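Local coordinates for protein alpha-11 giardin (Giardia intestinalis, PDB 2II2) that is an annexin that binds calcium and probably acidic phospholipid membranes, and may help the parasite attach to the intestinal mucosa and remodel its cytoskeleton, at residues A[82-87]-A[95-100]; A[39-44]-A[73-78]; A[204-209]-A[225-230]. All coordinates share one frame; numbering follows the deposited sequence. Where two conformers were deposited one is given.

Contact 1: A[82-87]-A[95-100]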
loop_
_atom_site.group_PDB
_atom_site.type_symbol
_atom_site.label_atom_id
_atom_site.label_comp_id
_atom_site.label_asym_id
_atom_site.label_seq_id
_atom_site.Cartn_x
_atom_site.Cartn_y
_atom_site.Cartn_z
ATOM N N ASN A 82 0.103 -8.387 -9.072
ATOM C CA ASN A 82 -0.666 -9.436 -8.391
ATOM C C ASN A 82 -1.741 -8.860 -7.472
ATOM O O ASN A 82 -2.867 -9.348 -7.434
ATOM C CB ASN A 82 0.259 -10.423 -7.670
ATOM C CG ASN A 82 1.158 -11.153 -8.645
ATOM O OD1 ASN A 82 0.870 -11.214 -9.840
ATOM N ND2 ASN A 82 2.257 -11.669 -8.152
ATOM N N VAL A 83 -1.408 -7.802 -6.756
ATOM C CA VAL A 83 -2.354 -7.154 -5.854
ATOM C C VAL A 83 -3.542 -6.593 -6.649
ATOM O O VAL A 83 -4.690 -6.752 -6.234
ATOM C CB VAL A 83 -1.651 -6.032 -5.049
ATOM C CG1 VAL A 83 -2.683 -5.141 -4.347
ATOM C CG2 VAL A 83 -0.676 -6.635 -4.030
ATOM N N ILE A 84 -3.294 -5.906 -7.772
ATOM C CA ILE A 84 -4.411 -5.362 -8.578
ATOM C C ILE A 84 -5.304 -6.474 -9.080
ATOM O O ILE A 84 -6.529 -6.388 -8.984
ATOM C CB ILE A 84 -3.939 -4.525 -9.798
ATOM C CG1 ILE A 84 -3.201 -3.277 -9.328
ATOM C CG2 ILE A 84 -5.125 -4.135 -10.703
ATOM C CD1 ILE A 84 -4.053 -2.313 -8.543
ATOM N N LYS A 85 -4.704 -7.523 -9.639
ATOM C CA LYS A 85 -5.531 -8.629 -10.137
ATOM C C LYS A 85 -6.419 -9.238 -9.037
ATOM O O LYS A 85 -7.604 -9.470 -9.262
ATOM C CB LYS A 85 -4.676 -9.690 -10.835
ATOM C CG LYS A 85 -4.193 -9.277 -12.233
ATOM C CD LYS A 85 -5.346 -8.892 -13.172
ATOM C CE LYS A 85 -6.092 -10.120 -13.684
ATOM N NZ LYS A 85 -7.009 -9.778 -14.816
ATOM N N LYS A 86 -5.857 -9.484 -7.856
ATOM C CA LYS A 86 -6.635 -10.035 -6.762
ATOM C C LYS A 86 -7.741 -9.068 -6.343
ATOM O O LYS A 86 -8.877 -9.475 -6.048
ATOM C CB LYS A 86 -5.735 -10.354 -5.569
ATOM C CG LYS A 86 -6.482 -10.931 -4.412
ATOM C CD LYS A 86 -5.611 -11.120 -3.183
ATOM C CE LYS A 86 -6.434 -11.818 -2.097
ATOM N NZ LYS A 86 -5.785 -11.839 -0.768
ATOM N N ALA A 87 -7.392 -7.792 -6.303
ATOM C CA ALA A 87 -8.338 -6.782 -5.867
ATOM C C ALA A 87 -9.545 -6.678 -6.784
ATOM O O ALA A 87 -10.614 -6.274 -6.346
ATOM C CB ALA A 87 -7.638 -5.433 -5.800
ATOM N N ARG A 95 -9.300 -0.580 -1.322
ATOM C CA ARG A 95 -8.159 -0.324 -0.438
ATOM C C ARG A 95 -6.862 -0.800 -1.119
ATOM O O ARG A 95 -5.852 -0.104 -1.104
ATOM C CB ARG A 95 -8.320 -1.013 0.909
ATOM C CG ARG A 95 -9.434 -0.461 1.758
ATOM C CD ARG A 95 -9.389 -1.086 3.140
ATOM N NE ARG A 95 -10.326 -0.449 4.053
ATOM C CZ ARG A 95 -11.636 -0.692 4.091
ATOM N NH1 ARG A 95 -12.185 -1.596 3.285
ATOM N NH2 ARG A 95 -12.413 -0.043 4.956
ATOM N N ALA A 96 -6.928 -1.996 -1.709
ATOM C CA ALA A 96 -5.756 -2.601 -2.336
ATOM C C ALA A 96 -5.374 -1.864 -3.628
ATOM O O ALA A 96 -4.190 -1.621 -3.904
ATOM C CB ALA A 96 -5.987 -4.074 -2.622
ATOM N N ILE A 97 -6.372 -1.510 -4.451
ATOM C CA ILE A 97 -6.064 -0.762 -5.679
ATOM C C ILE A 97 -5.425 0.584 -5.334
ATOM O O ILE A 97 -4.428 0.987 -5.939
ATOM C CB ILE A 97 -7.336 -0.553 -6.556
ATOM C CG1 ILE A 97 -7.978 -1.906 -6.919
ATOM C CG2 ILE A 97 -6.958 0.222 -7.802
ATOM C CD1 ILE A 97 -9.420 -1.789 -7.420
ATOM N N HIS A 98 -5.994 1.270 -4.354
ATOM C CA HIS A 98 -5.476 2.551 -3.930
ATOM C C HIS A 98 -4.039 2.456 -3.457
ATOM O O HIS A 98 -3.192 3.285 -3.802
ATOM C CB HIS A 98 -6.339 3.133 -2.810
ATOM C CG HIS A 98 -7.661 3.633 -3.274
ATOM N ND1 HIS A 98 -8.674 3.921 -2.391
ATOM C CD2 HIS A 98 -8.148 3.877 -4.513
ATOM C CE1 HIS A 98 -9.732 4.322 -3.071
ATOM N NE2 HIS A 98 -9.430 4.331 -4.360
ATOM N N ASP A 99 -3.750 1.448 -2.638
ATOM C CA ASP A 99 -2.372 1.284 -2.146
ATOM C C ASP A 99 -1.391 1.250 -3.332
ATOM O O ASP A 99 -0.310 1.869 -3.331
ATOM C CB ASP A 99 -2.215 -0.009 -1.329
ATOM C CG ASP A 99 -2.927 0.032 0.008
ATOM O OD1 ASP A 99 -3.371 1.112 0.422
ATOM O OD2 ASP A 99 -3.062 -1.023 0.676
ATOM N N VAL A 100 -1.760 0.496 -4.355
ATOM C CA VAL A 100 -0.920 0.327 -5.513
ATOM C C VAL A 100 -0.778 1.571 -6.374
ATOM O O VAL A 100 0.337 1.884 -6.771
ATOM C CB VAL A 100 -1.379 -0.861 -6.376
ATOM C CG1 VAL A 100 -0.667 -0.880 -7.727
ATOM C CG2 VAL A 100 -1.140 -2.156 -5.617
#
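V83 and V100 meet methyl to methyl between two antiparallel helices, where the two side chains pass side by side, pointing opposite ways. The touching branches are V83 CG1 and V100 CG2, 3.6 Å apart. On V83 the methyl that reaches across stands opposite the backbone N (chi1 167°), whereas V100 uses the one lying beside its own N. The side chain of I84 starts out along the flank of its helix but bends back, chi1 and chi2 both near -65°, and brings CD1 to 3.7 Å from V100 CB and 3.8 Å from V100 CG1. The same methyl runs on over the backbone of I97, with I84 CD1 3.8 Å from I97 CA, so it lies in the notch between I97 and V100, one turn apart. At the other end the side chains are short: A87 CB meets A96 CB at 3.8 Å and I97 CG1 at 3.7 Å. A96 CB in turn lies 3.9 Å from V83 CG1. The short helix axes come within 8.8 Å at 155° between their directions. R258 of helix 249-263 touches V83 and A96 at one border, while Y116 and L112 of helix 106-120 touch I84 and V100. No hydrogen bond or salt bridge crosses between the two segments; D99 has its salt bridges to R220 and R258, and H98 bonds A138 O. Cohesion here therefore comes from buried aliphatic shape matching, with alanine and branched side chains fitted together.

Contact 2: A[39-44]-A[73-78]. With SO4 (sulfate ion), chain B.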
loop_
_atom_site.group_PDB
_atom_site.type_symbol
_atom_site.label_atom_id
_atom_site.label_comp_id
_atom_site.label_asym_id
_atom_site.label_seq_id
_atom_site.Cartn_x
_atom_site.Cartn_y
_atom_site.Cartn_z
ATOM N N GLU A 39 18.335 -12.380 -6.722
ATOM C CA GLU A 39 19.389 -13.348 -7.091
ATOM C C GLU A 39 19.178 -14.713 -6.445
ATOM O O GLU A 39 19.355 -15.751 -7.087
ATOM C CB GLU A 39 20.776 -12.814 -6.729
ATOM C CG GLU A 39 21.219 -11.665 -7.623
ATOM C CD GLU A 39 22.628 -11.152 -7.332
ATOM O OE1 GLU A 39 23.177 -11.364 -6.218
ATOM O OE2 GLU A 39 23.207 -10.522 -8.244
ATOM N N LEU A 40 18.802 -14.715 -5.170
ATOM C CA LEU A 40 18.580 -15.953 -4.456
ATOM C C LEU A 40 17.430 -16.727 -5.109
ATOM O O LEU A 40 17.534 -17.935 -5.311
ATOM C CB LEU A 40 18.306 -15.657 -2.992
ATOM C CG LEU A 40 18.224 -16.845 -2.047
ATOM C CD1 LEU A 40 18.612 -16.370 -0.651
ATOM C CD2 LEU A 40 16.820 -17.450 -2.013
ATOM N N ARG A 41 16.338 -16.048 -5.449
ATOM C CA ARG A 41 15.226 -16.773 -6.096
ATOM C C ARG A 41 15.664 -17.391 -7.423
ATOM O O ARG A 41 15.292 -18.508 -7.760
ATOM C CB ARG A 41 13.999 -15.862 -6.302
ATOM C CG ARG A 41 13.357 -15.424 -5.020
ATOM C CD ARG A 41 12.051 -14.740 -5.271
ATOM N NE ARG A 41 12.183 -13.466 -5.956
ATOM C CZ ARG A 41 11.653 -13.168 -7.139
ATOM N NH1 ARG A 41 10.962 -14.063 -7.834
ATOM N NH2 ARG A 41 11.789 -11.947 -7.612
ATOM N N THR A 42 16.465 -16.659 -8.176
ATOM C CA THR A 42 16.946 -17.176 -9.460
ATOM C C THR A 42 17.777 -18.431 -9.300
ATOM O O THR A 42 17.542 -19.447 -9.955
ATOM C CB THR A 42 17.748 -16.098 -10.211
ATOM O OG1 THR A 42 16.874 -14.997 -10.470
ATOM C CG2 THR A 42 18.326 -16.614 -11.557
ATOM N N GLN A 43 18.708 -18.380 -8.368
ATOM C CA GLN A 43 19.572 -19.522 -8.118
ATOM C C GLN A 43 18.788 -20.679 -7.498
ATOM O O GLN A 43 19.064 -21.846 -7.787
ATOM C CB GLN A 43 20.743 -19.139 -7.209
ATOM C CG GLN A 43 21.820 -18.262 -7.857
ATOM C CD GLN A 43 23.210 -18.432 -7.216
ATOM O OE1 GLN A 43 24.087 -17.588 -7.395
ATOM N NE2 GLN A 43 23.409 -19.523 -6.485
ATOM N N PHE A 44 17.826 -20.360 -6.627
ATOM C CA PHE A 44 16.997 -21.386 -6.002
ATOM C C PHE A 44 16.308 -22.219 -7.072
ATOM O O PHE A 44 16.318 -23.471 -7.012
ATOM C CB PHE A 44 15.972 -20.743 -5.076
ATOM C CG PHE A 44 15.120 -21.719 -4.340
ATOM C CD1 PHE A 44 15.441 -22.123 -3.036
ATOM C CD2 PHE A 44 13.962 -22.216 -4.925
ATOM C CE1 PHE A 44 14.636 -23.021 -2.343
ATOM C CE2 PHE A 44 13.160 -23.119 -4.229
ATOM C CZ PHE A 44 13.504 -23.524 -2.936
ATOM N N TRP A 73 9.020 -11.223 -0.778
ATOM C CA TRP A 73 10.057 -11.916 -1.560
ATOM C C TRP A 73 10.048 -11.612 -3.057
ATOM O O TRP A 73 11.017 -11.900 -3.741
ATOM C CB TRP A 73 9.951 -13.437 -1.342
ATOM C CG TRP A 73 10.737 -13.904 -0.187
ATOM C CD1 TRP A 73 10.316 -14.153 1.088
ATOM C CD2 TRP A 73 12.132 -14.171 -0.205
ATOM N NE1 TRP A 73 11.377 -14.577 1.858
ATOM C CE2 TRP A 73 12.504 -14.598 1.090
ATOM C CE3 TRP A 73 13.116 -14.119 -1.205
ATOM C CZ2 TRP A 73 13.822 -14.959 1.422
ATOM C CZ3 TRP A 73 14.434 -14.487 -0.868
ATOM C CH2 TRP A 73 14.768 -14.882 0.433
ATOM N N ASP A 74 8.928 -11.095 -3.569
ATOM C CA ASP A 74 8.814 -10.851 -5.009
ATOM C C ASP A 74 9.468 -9.518 -5.391
ATOM O O ASP A 74 9.796 -8.696 -4.525
ATOM C CB ASP A 74 7.318 -10.798 -5.381
ATOM C CG ASP A 74 7.041 -11.126 -6.852
ATOM O OD1 ASP A 74 7.990 -11.302 -7.650
ATOM O OD2 ASP A 74 5.835 -11.226 -7.175
ATOM N N CYS A 75 9.640 -9.304 -6.696
ATOM C CA CYS A 75 9.947 -7.964 -7.213
ATOM C C CYS A 75 8.729 -7.048 -7.045
ATOM O O CYS A 75 7.574 -7.492 -7.185
ATOM C CB CYS A 75 10.403 -8.034 -8.668
ATOM S SG CYS A 75 12.022 -8.825 -8.809
ATOM N N ASN A 76 8.980 -5.773 -6.740
ATOM C CA ASN A 76 7.913 -4.876 -6.321
ATOM C C ASN A 76 6.832 -4.690 -7.397
ATOM O O ASN A 76 5.637 -4.659 -7.084
ATOM C CB ASN A 76 8.540 -3.546 -5.933
ATOM C CG ASN A 76 7.538 -2.581 -5.408
ATOM O OD1 ASN A 76 7.075 -1.683 -6.125
ATOM N ND2 ASN A 76 7.175 -2.754 -4.146
ATOM N N ILE A 77 7.240 -4.560 -8.664
ATOM C CA ILE A 77 6.248 -4.317 -9.701
ATOM C C ILE A 77 5.368 -5.559 -9.901
ATOM O O ILE A 77 4.163 -5.441 -10.066
ATOM C CB ILE A 77 6.893 -3.795 -11.013
ATOM C CG1 ILE A 77 7.534 -2.408 -10.807
ATOM C CG2 ILE A 77 5.869 -3.780 -12.138
ATOM C CD1 ILE A 77 6.560 -1.293 -10.344
ATOM N N SER A 78 5.974 -6.747 -9.879
ATOM C CA SER A 78 5.222 -7.989 -9.972
ATOM C C SER A 78 4.218 -8.114 -8.830
ATOM O O SER A 78 3.059 -8.476 -9.040
ATOM C CB SER A 78 6.180 -9.185 -9.961
ATOM O OG SER A 78 5.496 -10.398 -9.833
HETATM S S SO4 B . 12.890 -5.052 -7.179
HETATM O O1 SO4 B . 13.607 -3.789 -7.010
HETATM O O2 SO4 B . 13.827 -6.153 -6.975
HETATM O O3 SO4 B . 11.751 -5.149 -6.259
HETATM O O4 SO4 B . 12.397 -5.127 -8.560
HETATM O O HOH W 1 12.976 -10.844 -5.341
HETATM O O HOH W 2 8.364 -12.972 -9.713
#
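W73 meets helix 34-48 through both its ring and its carbonyl. The benzo side of the indole approaches L40, with W73 CZ3 4.0 Å from L40 CD2, and W73 CE3 lies equally near the aliphatic CG of R41. The indole NE1 is bonded to T29, which helps fix the ring. R41 runs alongside the tryptophan and bends at chi3 (-67°), turning its guanidinium toward the chain that follows W73. R41 NE comes to 3.0 Å from W73 O, but the angle is poor for a hydrogen bond; a water in the guanidinium plane links them instead, accepting from R41 NH2 and donating to W73 O. D74 comes next, with its CA over one face of the guanidinium. Its carboxylate is steeply inclined to that group, and D74 OD1 is 3.9 Å from R41 NH2, a long salt bridge in which no N-H points at the oxygen. A second water donates to D74 OD1 and accepts weakly from R41 NH1. In one of its two conformers, C75 puts SG at the edge of the guanidinium, 3.4 Å from R41 NH2, a doubtful contact. C75 occupies the N-cap position of helix 76-89, and its N gives a weak bond to D74 OD1. N76 N donates to sulfate O3 at 2.9 Å (157°), an ion probably from the crystallisation liquor. S78 OG donates to D74 OD2 over 2.8 Å, tying the aspartate to the first turn. The linker between helices 64-73 and 76-89 of this annexin fold thus has a sulfate site at its helix start, near the calcium-binding residues I60 and E66 (about 9 and 10 Å from W73, between side chains), which carry no ion in this chain.

Contact 3: A[204-209]-A[225-230]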
loop_
_atom_site.group_PDB
_atom_site.type_symbol
_atom_site.label_atom_id
_atom_site.label_comp_id
_atom_site.label_asym_id
_atom_site.label_seq_id
_atom_site.Cartn_x
_atom_site.Cartn_y
_atom_site.Cartn_z
ATOM N N SER A 204 -7.263 19.647 10.266
ATOM C CA SER A 204 -6.456 18.940 9.298
ATOM C C SER A 204 -7.343 18.468 8.138
ATOM O O SER A 204 -8.554 18.245 8.277
ATOM C CB SER A 204 -5.731 17.743 9.916
ATOM O OG SER A 204 -6.660 16.728 10.210
ATOM N N VAL A 205 -6.695 18.323 6.988
ATOM C CA VAL A 205 -7.366 17.772 5.825
ATOM C C VAL A 205 -7.827 16.355 6.148
ATOM O O VAL A 205 -8.926 15.977 5.771
ATOM C CB VAL A 205 -6.481 17.827 4.550
ATOM C CG1 VAL A 205 -7.198 17.158 3.387
ATOM C CG2 VAL A 205 -6.144 19.283 4.174
ATOM N N GLN A 206 -6.985 15.576 6.835
ATOM C CA GLN A 206 -7.388 14.218 7.216
ATOM C C GLN A 206 -8.703 14.236 7.991
ATOM O O GLN A 206 -9.620 13.461 7.707
ATOM C CB GLN A 206 -6.325 13.533 8.060
ATOM C CG GLN A 206 -6.711 12.093 8.435
ATOM C CD GLN A 206 -5.954 11.526 9.617
ATOM O OE1 GLN A 206 -6.546 10.809 10.441
ATOM N NE2 GLN A 206 -4.695 11.817 9.732
ATOM N N GLU A 207 -8.794 15.101 8.996
ATOM C CA GLU A 207 -9.991 15.143 9.817
ATOM C C GLU A 207 -11.209 15.515 8.980
ATOM O O GLU A 207 -12.279 14.920 9.115
ATOM C CB GLU A 207 -9.863 16.105 11.006
ATOM C CG GLU A 207 -11.109 16.022 11.915
ATOM C CD GLU A 207 -11.151 17.062 13.016
ATOM O OE1 GLU A 207 -10.108 17.297 13.656
ATOM O OE2 GLU A 207 -12.262 17.588 13.285
ATOM N N ALA A 208 -11.030 16.523 8.126
ATOM C CA ALA A 208 -12.127 16.967 7.264
ATOM C C ALA A 208 -12.590 15.840 6.328
ATOM O O ALA A 208 -13.787 15.635 6.159
ATOM C CB ALA A 208 -11.735 18.201 6.517
ATOM N N ILE A 209 -11.640 15.122 5.733
ATOM C CA ILE A 209 -12.016 13.973 4.901
ATOM C C ILE A 209 -12.768 12.903 5.701
ATOM O O ILE A 209 -13.777 12.384 5.254
ATOM C CB ILE A 209 -10.764 13.366 4.246
ATOM C CG1 ILE A 209 -10.154 14.321 3.222
ATOM C CG2 ILE A 209 -11.071 12.046 3.572
ATOM C CD1 ILE A 209 -8.747 13.915 2.759
ATOM N N ALA A 225 -4.049 9.730 -0.817
ATOM C CA ALA A 225 -3.622 10.643 -1.885
ATOM C C ALA A 225 -3.138 11.982 -1.325
ATOM O O ALA A 225 -2.107 12.531 -1.754
ATOM C CB ALA A 225 -4.716 10.840 -2.895
ATOM N N HIS A 226 -3.878 12.506 -0.362
ATOM C CA HIS A 226 -3.498 13.717 0.378
ATOM C C HIS A 226 -2.119 13.567 1.004
ATOM O O HIS A 226 -1.231 14.383 0.791
ATOM C CB HIS A 226 -4.582 13.945 1.449
ATOM C CG HIS A 226 -4.141 14.792 2.598
ATOM N ND1 HIS A 226 -3.898 16.144 2.484
ATOM C CD2 HIS A 226 -3.867 14.449 3.875
ATOM C CE1 HIS A 226 -3.497 16.593 3.660
ATOM N NE2 HIS A 226 -3.480 15.592 4.519
ATOM N N TYR A 227 -1.937 12.518 1.797
ATOM C CA TYR A 227 -0.667 12.353 2.494
ATOM C C TYR A 227 0.493 12.099 1.545
ATOM O O TYR A 227 1.599 12.507 1.848
ATOM C CB TYR A 227 -0.766 11.286 3.587
ATOM C CG TYR A 227 -1.382 11.809 4.868
ATOM C CD1 TYR A 227 -2.468 11.187 5.455
ATOM C CD2 TYR A 227 -0.850 12.935 5.502
ATOM C CE1 TYR A 227 -3.024 11.672 6.660
ATOM C CE2 TYR A 227 -1.396 13.417 6.696
ATOM C CZ TYR A 227 -2.477 12.785 7.269
ATOM O OH TYR A 227 -2.962 13.261 8.461
ATOM N N TYR A 228 0.247 11.414 0.427
ATOM C CA TYR A 228 1.296 11.132 -0.544
ATOM C C TYR A 228 1.936 12.429 -1.021
ATOM O O TYR A 228 3.145 12.506 -1.196
ATOM C CB TYR A 228 0.737 10.326 -1.732
ATOM C CG TYR A 228 1.862 9.921 -2.663
ATOM C CD1 TYR A 228 2.579 8.742 -2.430
ATOM C CD2 TYR A 228 2.207 10.696 -3.744
ATOM C CE1 TYR A 228 3.642 8.366 -3.252
ATOM C CE2 TYR A 228 3.279 10.330 -4.570
ATOM C CZ TYR A 228 3.991 9.161 -4.323
ATOM O OH TYR A 228 5.051 8.793 -5.124
ATOM N N ASN A 229 1.085 13.433 -1.228
ATOM C CA ASN A 229 1.565 14.738 -1.647
ATOM C C ASN A 229 2.518 15.394 -0.635
ATOM O O ASN A 229 3.404 16.147 -1.005
ATOM C CB ASN A 229 0.434 15.695 -1.914
ATOM C CG ASN A 229 -0.339 15.374 -3.174
ATOM O OD1 ASN A 229 0.133 14.624 -4.029
ATOM N ND2 ASN A 229 -1.523 15.942 -3.301
ATOM N N LEU A 230 2.243 15.168 0.640
ATOM C CA LEU A 230 3.094 15.697 1.709
ATOM C C LEU A 230 4.411 14.919 1.836
ATOM O O LEU A 230 5.494 15.530 1.905
ATOM C CB LEU A 230 2.319 15.739 3.020
ATOM C CG LEU A 230 1.094 16.681 3.035
ATOM C CD1 LEU A 230 0.305 16.553 4.347
ATOM C CD2 LEU A 230 1.437 18.137 2.748
HETATM O O HOH W 3 -3.960 16.128 7.278
#
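V205 lies over one face of the H226 imidazole, a CH-pi contact in which V205 CB is 3.7 Å from the ring centroid and 28° off the normal. V205 CB stands 3.3 Å above the H226 ring, shifted toward CE1. H226 reaches it with CG opposite its backbone N. Apolar packing adds V205 CG1 over the same ring, 3.6 Å from H226 ND1, and a looser contact of I209 CD1 with H226 CB.

Polar contacts centre on one water. It accepts from Q206 N at 3.1 Å and also bonds H226 NE2, at 2.9 Å, and more distantly Y227 OH, so a single molecule joins the two helices. The other imidazole nitrogen, ND1, is bonded to Y190, and the ring is thus held at both nitrogens. Beside the water, Q206 CB packs 3.4 Å from Y227 OH.

Capping organises the start of the first helix: S204 OG accepts from E207 N at 2.9 Å (160°), the N-cap bond.

The segments run nearly antiparallel, 172° between directions, with axes 11.1 Å apart. Around them, helix 187-201 brings N194 against both V205 and H226, with F197 also on V205, and helix 232-244 sets Y238 against Q206 and Y227.

In the fold
From the N terminus, contact 2 closes first, returning residues 73-78 to helix 34-48 after a mostly helical excursion of 28 residues. Contact 1 follows at once on the same helix 76-89, closing a seven-residue connection against helix 94-102. Contact 3 comes much later, bringing helix 216-230 back against helix 205-212 across 15 residues. The three loops run in series, none nested or crossed. Contacts 1 and 2 touch through N82 and D74; helix 76-89 is shared by both and so links helix 34-48 with helix 94-102. Contact 1 lies near the centre of the chain, and contacts 2 and 3 fall on opposite sides of it, about 34 Å apart between centres.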